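Long-range contacts in stage III sporulation protein AH (Bacillus subtilis, PDB 3TUF), which pairs with SpoIIQ to form an intercellular channel through which the mother cell triggers late gene expression in the forespore of sporulating cells: residues D83-Y88 with Y146-V151; I160-D165 with V191-S196. All coordinates share one frame; numbering follows the deposited sequence.

Interaction 1: D83-Y88 with Y146-V151; sequences DLFTTY and YEDALV
Leu-150, on the outermost strand within the chain, reaches from the sheet into the notch between Phe-85 and Tyr-88, two aromatic residues one helical turn apart. Leu-150 CB sits 3.6 Å from Phe-85 CE2. Leu-150 CG, set anti to the backbone N (chi1 168°), turns toward the second ring, coming to 3.9 Å from Tyr-88 CD2. Both methyls reach Tyr-88, and one of them serves Phe-85 as well. Leu-150 CD1 meets Tyr-88 CD2 at 3.6 Å, while Leu-150 CD2 lies 3.5 Å from that same Tyr-88 CD2 and also stands over the centre of one face of the Phe-85 ring, 4.3 Å above its plane. A branched leucine suits a site with two rings to fill.

In this small alpha-beta domain, placed by sequence with the ring-building motifs of secretion and flagellar systems, the contact sets the first turn of helix 84-107 against strand 149-152, their local directions 33° apart. The ring edge of Phe-85 also meets the backbone, Phe-85 CE2 lying 3.8 Å from Ala-149 C. Asp-148 OD2 approaches Phe-85 CD2 at 3.6 Å, ring and carboxylate planes 41° apart, and Asp-148 OD1 forms a salt bridge with Arg-89. Tyr-88 keeps its hydroxyl beyond the leucine, hydrogen-bonded to Asn-152. Asp-83 N-caps the helix: Asp-83 OD1 accepts from Phe-85 N, and Asp-83 OD2 takes a bond from Thr-86 OG1 at 2.6 Å.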
loop_
_atom_site.group_PDB
_atom_site.type_symbol
_atom_site.label_atom_id
_atom_site.label_comp_id
_atom_site.label_asym_id
_atom_site.label_seq_id
_atom_site.Cartn_x
_atom_site.Cartn_y
_atom_site.Cartn_z
ATOM N N ASP B 83 -13.495 2.173 15.658
ATOM C CA ASP B 83 -12.141 1.570 15.645
ATOM C C ASP B 83 -11.217 2.511 14.869
ATOM O O ASP B 83 -11.347 2.634 13.637
ATOM C CB ASP B 83 -12.132 0.168 15.001
ATOM C CG ASP B 83 -10.697 -0.320 14.616
ATOM O OD1 ASP B 83 -9.675 0.100 15.229
ATOM O OD2 ASP B 83 -10.579 -1.147 13.685
ATOM N N LEU B 84 -10.277 3.149 15.583
ATOM C CA LEU B 84 -9.451 4.244 15.028
ATOM C C LEU B 84 -8.507 3.832 13.870
ATOM O O LEU B 84 -8.264 4.636 12.941
ATOM C CB LEU B 84 -8.681 4.998 16.141
ATOM C CG LEU B 84 -9.340 6.035 17.113
ATOM C CD1 LEU B 84 -8.257 6.672 18.020
ATOM C CD2 LEU B 84 -10.212 7.135 16.422
ATOM N N PHE B 85 -7.978 2.597 13.929
ATOM C CA PHE B 85 -7.117 2.065 12.870
ATOM C C PHE B 85 -7.812 1.967 11.519
ATOM O O PHE B 85 -7.349 2.571 10.515
ATOM C CB PHE B 85 -6.575 0.706 13.250
ATOM C CG PHE B 85 -5.286 0.753 14.022
ATOM C CD1 PHE B 85 -5.215 1.354 15.271
ATOM C CD2 PHE B 85 -4.140 0.157 13.517
ATOM C CE1 PHE B 85 -4.028 1.385 15.995
ATOM C CE2 PHE B 85 -2.926 0.178 14.261
ATOM C CZ PHE B 85 -2.891 0.812 15.500
ATOM N N THR B 86 -8.909 1.213 11.477
ATOM C CA THR B 86 -9.654 1.102 10.221
ATOM C C THR B 86 -10.138 2.499 9.744
ATOM O O THR B 86 -10.095 2.806 8.552
ATOM C CB THR B 86 -10.811 0.042 10.290
ATOM O OG1 THR B 86 -11.394 0.085 11.579
ATOM C CG2 THR B 86 -10.313 -1.446 10.030
ATOM N N THR B 87 -10.568 3.377 10.640
ATOM C CA THR B 87 -10.986 4.683 10.116
ATOM C C THR B 87 -9.827 5.421 9.433
ATOM O O THR B 87 -9.925 5.905 8.297
ATOM C CB THR B 87 -11.644 5.559 11.169
ATOM O OG1 THR B 87 -12.668 4.795 11.824
ATOM C CG2 THR B 87 -12.282 6.771 10.506
ATOM N N TYR B 88 -8.709 5.490 10.139
ATOM C CA TYR B 88 -7.519 6.133 9.617
ATOM C C TYR B 88 -7.066 5.535 8.256
ATOM O O TYR B 88 -6.887 6.259 7.265
ATOM C CB TYR B 88 -6.427 6.058 10.677
ATOM C CG TYR B 88 -5.215 6.905 10.378
ATOM C CD1 TYR B 88 -5.155 8.251 10.762
ATOM C CD2 TYR B 88 -4.117 6.363 9.716
ATOM C CE1 TYR B 88 -4.027 9.040 10.483
ATOM C CE2 TYR B 88 -2.984 7.144 9.428
ATOM C CZ TYR B 88 -2.945 8.474 9.814
ATOM O OH TYR B 88 -1.809 9.217 9.527
ATOM N N TYR B 146 3.980 -7.585 17.132
ATOM C CA TYR B 146 2.891 -6.639 17.410
ATOM C C TYR B 146 1.661 -7.078 16.660
ATOM O O TYR B 146 1.736 -7.454 15.474
ATOM C CB TYR B 146 3.255 -5.186 17.130
ATOM C CG TYR B 146 4.283 -4.639 18.111
ATOM C CD1 TYR B 146 3.906 -4.218 19.397
ATOM C CD2 TYR B 146 5.611 -4.563 17.765
ATOM C CE1 TYR B 146 4.852 -3.734 20.319
ATOM C CE2 TYR B 146 6.562 -4.092 18.662
ATOM C CZ TYR B 146 6.190 -3.671 19.942
ATOM O OH TYR B 146 7.153 -3.210 20.831
ATOM N N GLU B 147 0.537 -7.067 17.373
ATOM C CA GLU B 147 -0.756 -7.515 16.820
ATOM C C GLU B 147 -1.249 -6.682 15.603
ATOM O O GLU B 147 -1.816 -7.215 14.639
ATOM C CB GLU B 147 -1.789 -7.570 17.945
ATOM C CG GLU B 147 -3.226 -7.776 17.521
ATOM C CD GLU B 147 -4.141 -6.772 18.203
ATOM O OE1 GLU B 147 -4.982 -6.154 17.502
ATOM O OE2 GLU B 147 -3.990 -6.574 19.438
ATOM N N ASP B 148 -1.011 -5.381 15.631
ATOM C CA ASP B 148 -1.271 -4.547 14.461
ATOM C C ASP B 148 -0.382 -3.310 14.580
ATOM O O ASP B 148 0.075 -2.989 15.685
ATOM C CB ASP B 148 -2.753 -4.141 14.400
ATOM C CG ASP B 148 -3.184 -3.670 12.999
ATOM O OD1 ASP B 148 -2.325 -3.582 12.071
ATOM O OD2 ASP B 148 -4.400 -3.388 12.822
ATOM N N ALA B 149 -0.135 -2.637 13.453
ATOM C CA ALA B 149 0.652 -1.410 13.416
ATOM C C ALA B 149 0.205 -0.508 12.293
ATOM O O ALA B 149 -0.297 -0.990 11.282
ATOM C CB ALA B 149 2.110 -1.726 13.219
ATOM N N LEU B 150 0.448 0.799 12.435
ATOM C CA LEU B 150 0.010 1.767 11.435
ATOM C C LEU B 150 1.078 2.826 11.268
ATOM O O LEU B 150 1.601 3.326 12.285
ATOM C CB LEU B 150 -1.284 2.379 11.932
ATOM C CG LEU B 150 -1.839 3.597 11.261
ATOM C CD1 LEU B 150 -2.256 3.255 9.872
ATOM C CD2 LEU B 150 -3.062 4.091 12.135
ATOM N N VAL B 151 1.387 3.177 10.031
ATOM C CA VAL B 151 2.599 3.930 9.735
ATOM C C VAL B 151 2.288 4.918 8.647
ATOM O O VAL B 151 1.857 4.551 7.528
ATOM C CB VAL B 151 3.774 3.029 9.151
ATOM C CG1 VAL B 151 5.001 3.900 8.620
ATOM C CG2 VAL B 151 4.282 1.973 10.157
#

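Interaction 2: I160-D165 with V191-S196; sequences ITVKSD and VTFEPS
Ile-160 to Lys-163 and Val-191 to Glu-194 run side by side as parallel strands, joined by a zigzag of backbone hydrogen bonds. Ile-160 O accepts from Thr-192 N, Val-162 N donates to Thr-192 O, Val-162 O accepts from Glu-194 N, and Ser-164 N closes the series on Glu-194 O at 2.7 Å, nearly straight at 172°.

Apolar contacts occupy the face bearing Ile-160, Val-162, Val-191 and Phe-193. Val-162 CG1 lies 4.1 Å from Phe-193 CD2, the two side chains pointing the same way, and Ser-164 CB touches that ring at its edge. Branched and aromatic residues fit here because helix 169-177 covers this face through Ile-175, Ile-176 and Ala-172.

The other face carries more polar residues that still use their carbons. Thr-161 CG2, anti to its own nitrogen, presses tightly on Glu-194 CG at 3.3 Å. Lys-163, bent at chi2 (-76°), lays CD 3.5 Å from Ser-196 CA, while its NZ makes a long, weak ion pair with Glu-147. With an alanine in place of Lys-163, Ser-196 would probably lose the aliphatic chain lying against it, and Glu-147 its distant positive mate.

Polar side-chain bonds join the last modelled residue to the loop after strand 157-163. Asp-165 holds Ser-196 twice, Asp-165 OD1 accepting from Ser-196 N at 3.3 Å and Asp-165 OD2 from Ser-196 OG at 3.0 Å, both met from above the carboxylate plane. Within strand 188-194, Thr-192 OG1 hydrogen-bonds to Thr-77 of the SpoIIQ chain.

Strands 157-163 and 188-194, with helix 169-177 in their connection packed on one face, make a beta-alpha-beta crossover.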
loop_
_atom_site.group_PDB
_atom_site.type_symbol
_atom_site.label_atom_id
_atom_site.label_comp_id
_atom_site.label_asym_id
_atom_site.label_seq_id
_atom_site.Cartn_x
_atom_site.Cartn_y
_atom_site.Cartn_z
ATOM N N ILE B 160 3.979 6.398 13.739
ATOM C CA ILE B 160 3.856 4.968 13.751
ATOM C C ILE B 160 3.083 4.692 14.965
ATOM O O ILE B 160 3.443 5.141 16.073
ATOM C CB ILE B 160 5.195 4.314 13.986
ATOM C CG1 ILE B 160 6.156 4.681 12.843
ATOM C CG2 ILE B 160 5.054 2.724 14.260
ATOM C CD1 ILE B 160 7.563 4.111 13.087
ATOM N N THR B 161 2.005 3.944 14.782
ATOM C CA THR B 161 1.165 3.639 15.921
ATOM C C THR B 161 1.065 2.152 15.977
ATOM O O THR B 161 0.863 1.468 14.937
ATOM C CB THR B 161 -0.229 4.316 15.841
ATOM O OG1 THR B 161 -0.060 5.661 15.367
ATOM C CG2 THR B 161 -0.928 4.317 17.238
ATOM N N VAL B 162 1.238 1.653 17.191
ATOM C CA VAL B 162 1.359 0.240 17.411
ATOM C C VAL B 162 0.318 -0.120 18.482
ATOM O O VAL B 162 0.130 0.616 19.465
ATOM C CB VAL B 162 2.844 -0.053 17.750
ATOM C CG1 VAL B 162 3.006 -1.146 18.769
ATOM C CG2 VAL B 162 3.599 -0.349 16.457
ATOM N N LYS B 163 -0.436 -1.192 18.245
ATOM C CA LYS B 163 -1.327 -1.745 19.267
ATOM C C LYS B 163 -0.469 -2.387 20.333
ATOM O O LYS B 163 0.374 -3.209 19.992
ATOM C CB LYS B 163 -2.230 -2.808 18.651
ATOM C CG LYS B 163 -3.625 -2.299 18.235
ATOM C CD LYS B 163 -4.563 -2.102 19.432
ATOM C CE LYS B 163 -6.040 -2.028 19.004
ATOM N NZ LYS B 163 -6.590 -3.397 18.804
ATOM N N SER B 164 -0.654 -2.012 21.599
ATOM C CA SER B 164 0.127 -2.587 22.717
ATOM C C SER B 164 -0.276 -2.031 24.089
ATOM O O SER B 164 -0.554 -0.826 24.233
ATOM C CB SER B 164 1.650 -2.393 22.510
ATOM O OG SER B 164 2.417 -3.123 23.456
ATOM N N ASP B 165 -0.275 -2.909 25.095
ATOM C CA ASP B 165 -0.609 -2.526 26.466
ATOM C C ASP B 165 0.597 -2.047 27.227
ATOM O O ASP B 165 0.556 -1.013 27.888
ATOM C CB ASP B 165 -1.274 -3.682 27.183
ATOM C CG ASP B 165 -2.685 -3.892 26.703
ATOM O OD1 ASP B 165 -3.472 -2.903 26.698
ATOM O OD2 ASP B 165 -2.996 -5.035 26.301
ATOM N N VAL B 191 6.584 7.214 17.759
ATOM C CA VAL B 191 6.004 5.898 17.882
ATOM C C VAL B 191 5.092 5.948 19.042
ATOM O O VAL B 191 5.552 6.198 20.173
ATOM C CB VAL B 191 7.063 4.898 18.255
ATOM C CG1 VAL B 191 6.469 3.478 18.429
ATOM C CG2 VAL B 191 8.102 4.922 17.188
ATOM N N THR B 192 3.803 5.700 18.797
ATOM C CA THR B 192 2.800 5.727 19.857
ATOM C C THR B 192 2.289 4.333 20.098
ATOM O O THR B 192 2.038 3.617 19.145
ATOM C CB THR B 192 1.625 6.548 19.376
ATOM O OG1 THR B 192 2.128 7.794 18.871
ATOM C CG2 THR B 192 0.610 6.783 20.491
ATOM N N PHE B 193 2.118 3.964 21.366
ATOM C CA PHE B 193 1.580 2.651 21.759
ATOM C C PHE B 193 0.162 2.797 22.302
ATOM O O PHE B 193 -0.037 3.348 23.382
ATOM C CB PHE B 193 2.450 2.005 22.839
ATOM C CG PHE B 193 3.879 1.760 22.407
ATOM C CD1 PHE B 193 4.751 2.828 22.147
ATOM C CD2 PHE B 193 4.350 0.490 22.256
ATOM C CE1 PHE B 193 6.080 2.609 21.711
ATOM C CE2 PHE B 193 5.659 0.274 21.835
ATOM C CZ PHE B 193 6.524 1.339 21.570
ATOM N N GLU B 194 -0.812 2.291 21.545
ATOM C CA GLU B 194 -2.249 2.310 21.896
ATOM C C GLU B 194 -2.689 1.081 22.698
ATOM O O GLU B 194 -2.364 -0.047 22.304
ATOM C CB GLU B 194 -3.075 2.294 20.617
ATOM C CG GLU B 194 -2.930 3.513 19.769
ATOM C CD GLU B 194 -3.862 4.608 20.202
ATOM O OE1 GLU B 194 -4.254 4.612 21.394
ATOM O OE2 GLU B 194 -4.215 5.451 19.346
ATOM N N PRO B 195 -3.482 1.286 23.776
ATOM C CA PRO B 195 -4.142 0.182 24.519
ATOM C C PRO B 195 -4.850 -0.823 23.579
ATOM O O PRO B 195 -5.713 -0.413 22.770
ATOM C CB PRO B 195 -5.192 0.913 25.367
ATOM C CG PRO B 195 -5.350 2.334 24.705
ATOM C CD PRO B 195 -3.945 2.616 24.233
ATOM N N SER B 196 -4.499 -2.113 23.668
ATOM C CA SER B 196 -5.042 -3.138 22.723
ATOM C C SER B 196 -6.389 -3.767 23.155
ATOM O O SER B 196 -7.291 -3.047 23.641
ATOM C CB SER B 196 -3.987 -4.228 22.368
ATOM O OG SER B 196 -3.841 -5.186 23.428
HETATM O O HOH W 1 3.197 8.505 16.584
#

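How the interactions relate
Interactions 1 and 2 lie about 9 Å apart, centre to centre, and follow in series along the chain: 83-88 meets 146-151 before 160-165 meets 191-196. They share one mixed three-stranded sheet, in the order 149-152, 157-163, 188-194, with the first pair antiparallel and the second parallel. Leu-150 O and Thr-161 N, 2.6 Å apart, probably hydrogen-bond across the first pair, and Tyr-146 packs on Val-162. Interaction 1 thus joins the N-terminal helix 84-107 to strand 149-152, whereas interaction 2 pairs the central strand with 188-194 on its other side. An antiparallel SpoIIQ strand pairs with Val-191 and Thr-192, continuing the sheet between the two channel proteins.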